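PDB 6QV5: CHAD domain from Ricinus communis, which probably binds inorganic polyphosphate, as a plant member of the CHAD family of helical polyphosphate-binding modules, and carries a zinc site. Local coordinates for residues Lys72-Val77 with Glu216-Leu221. Numbering follows the deposited sequence.
Sequences KLFDAV and EFFHGL
Leu73 reaches both Phe217 and Phe218 with the two branches of its isobutyl group. Leu73 CD2 comes to the edge of the Phe217 ring, 4.2 Å from Phe217 CD2. Leu73 CD1 lies 4.3 Å from Phe218 CE2, again near the ring plane and at the edge. Chi1 of 53° puts Leu73 CG between the backbone N and the carbonyl carbon, and chi2 of 96° turns one methyl to Phe217 and the other to Phe218. The third contact is between rings: CZ of Phe74 is 4.3 Å from CZ of Phe218. No hydrogen bond crosses, and the contact is wholly apolar. It joins the C-terminal ends of helix 54-73 and helix 198-217 in the all-helical CHAD fold, away from the zinc site. The backbones stay well apart, with 11.0 Å between the CA atoms of Leu73 and Phe217. Leu73 CD1 also sits over the centre of the Phe74 ring, 3.7 Å above its plane. Phe218, the first residue past helix 198-217 to leave helical geometry, still directs its side chain at Leu73 and Phe74. Farther out, Ile33 of helix 26-42 touches Phe74, Phe217 and Phe218. Phe174 of helix 171-192 packs on Phe74 with nearly parallel ring planes and also touches Phe218.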
# COMPACT_ATOMS: atom_id res chain seq x y z
N LYS A 72 9.61 -4.99 -7.57
CA LYS A 72 9.82 -3.92 -8.55
C LYS A 72 11.26 -3.41 -8.51
O LYS A 72 11.84 -3.18 -9.57
CB LYS A 72 8.82 -2.78 -8.33
CG LYS A 72 8.57 -1.93 -9.58
CD LYS A 72 7.33 -1.05 -9.46
CE LYS A 72 6.04 -1.74 -9.85
NZ LYS A 72 5.95 -2.01 -11.31
N LEU A 73 11.83 -3.24 -7.30
CA LEU A 73 13.22 -2.78 -7.15
C LEU A 73 14.23 -3.88 -7.47
O LEU A 73 15.30 -3.59 -8.00
CB LEU A 73 13.49 -2.11 -5.78
CG LEU A 73 13.13 -2.88 -4.50
CD1 LEU A 73 14.33 -3.61 -3.93
CD2 LEU A 73 12.58 -1.94 -3.45
N PHE A 74 13.88 -5.15 -7.17
CA PHE A 74 14.71 -6.33 -7.44
C PHE A 74 14.51 -6.88 -8.87
O PHE A 74 15.15 -7.87 -9.21
CB PHE A 74 14.44 -7.45 -6.41
CG PHE A 74 15.03 -7.27 -5.03
CD1 PHE A 74 16.40 -7.12 -4.85
CD2 PHE A 74 14.23 -7.37 -3.90
CE1 PHE A 74 16.95 -6.99 -3.57
CE2 PHE A 74 14.77 -7.24 -2.62
CZ PHE A 74 16.13 -7.05 -2.46
N ASP A 75 13.63 -6.26 -9.68
CA ASP A 75 13.29 -6.68 -11.05
C ASP A 75 14.48 -6.81 -12.01
O ASP A 75 14.50 -7.72 -12.83
CB ASP A 75 12.21 -5.75 -11.66
CG ASP A 75 11.61 -6.26 -12.96
OD1 ASP A 75 10.80 -7.22 -12.90
OD2 ASP A 75 11.94 -5.70 -14.02
N ALA A 76 15.47 -5.90 -11.90
CA ALA A 76 16.67 -5.91 -12.75
C ALA A 76 17.61 -7.08 -12.43
O ALA A 76 18.09 -7.74 -13.36
CB ALA A 76 17.41 -4.59 -12.64
N VAL A 77 17.87 -7.34 -11.14
CA VAL A 77 18.76 -8.41 -10.68
C VAL A 77 18.06 -9.79 -10.67
O VAL A 77 18.70 -10.79 -10.99
CB VAL A 77 19.45 -8.11 -9.32
CG1 VAL A 77 20.52 -7.03 -9.47
CG2 VAL A 77 18.45 -7.75 -8.22
N GLU A 216 12.81 1.13 4.60
CA GLU A 216 12.48 0.22 5.70
C GLU A 216 13.14 -1.14 5.47
O GLU A 216 13.51 -1.81 6.44
CB GLU A 216 10.96 0.05 5.83
CG GLU A 216 10.26 1.20 6.54
CD GLU A 216 8.74 1.16 6.54
OE1 GLU A 216 8.15 0.53 5.64
OE2 GLU A 216 8.14 1.77 7.45
N PHE A 217 13.30 -1.54 4.18
CA PHE A 217 13.94 -2.80 3.78
C PHE A 217 15.44 -2.77 4.08
O PHE A 217 15.96 -3.73 4.65
CB PHE A 217 13.71 -3.09 2.28
CG PHE A 217 12.29 -3.34 1.82
CD1 PHE A 217 11.39 -4.01 2.64
CD2 PHE A 217 11.88 -2.97 0.55
CE1 PHE A 217 10.08 -4.26 2.21
CE2 PHE A 217 10.57 -3.22 0.12
CZ PHE A 217 9.68 -3.87 0.95
N PHE A 218 16.11 -1.67 3.70
CA PHE A 218 17.55 -1.46 3.91
C PHE A 218 17.78 -0.52 5.11
O PHE A 218 18.62 0.38 5.04
CB PHE A 218 18.20 -0.91 2.62
CG PHE A 218 18.04 -1.77 1.39
CD1 PHE A 218 18.90 -2.83 1.14
CD2 PHE A 218 17.05 -1.49 0.45
CE1 PHE A 218 18.77 -3.61 -0.01
CE2 PHE A 218 16.91 -2.28 -0.70
CZ PHE A 218 17.77 -3.33 -0.92
N HIS A 219 17.03 -0.75 6.21
CA HIS A 219 17.05 0.05 7.45
C HIS A 219 18.42 0.12 8.14
O HIS A 219 18.87 1.23 8.46
CB HIS A 219 15.96 -0.46 8.42
CG HIS A 219 15.99 0.18 9.77
ND1 HIS A 219 16.37 -0.54 10.89
CD2 HIS A 219 15.72 1.45 10.14
CE1 HIS A 219 16.30 0.32 11.90
NE2 HIS A 219 15.91 1.53 11.49
N GLY A 220 19.06 -1.03 8.37
CA GLY A 220 20.35 -1.11 9.04
C GLY A 220 21.57 -0.70 8.23
O GLY A 220 22.70 -0.81 8.71
N LEU A 221 21.35 -0.21 6.99
CA LEU A 221 22.39 0.21 6.05
C LEU A 221 22.61 1.73 6.03
O LEU A 221 23.67 2.19 5.60
CB LEU A 221 22.02 -0.27 4.64
CG LEU A 221 22.64 -1.59 4.15
CD1 LEU A 221 22.07 -2.79 4.89
CD2 LEU A 221 22.37 -1.77 2.68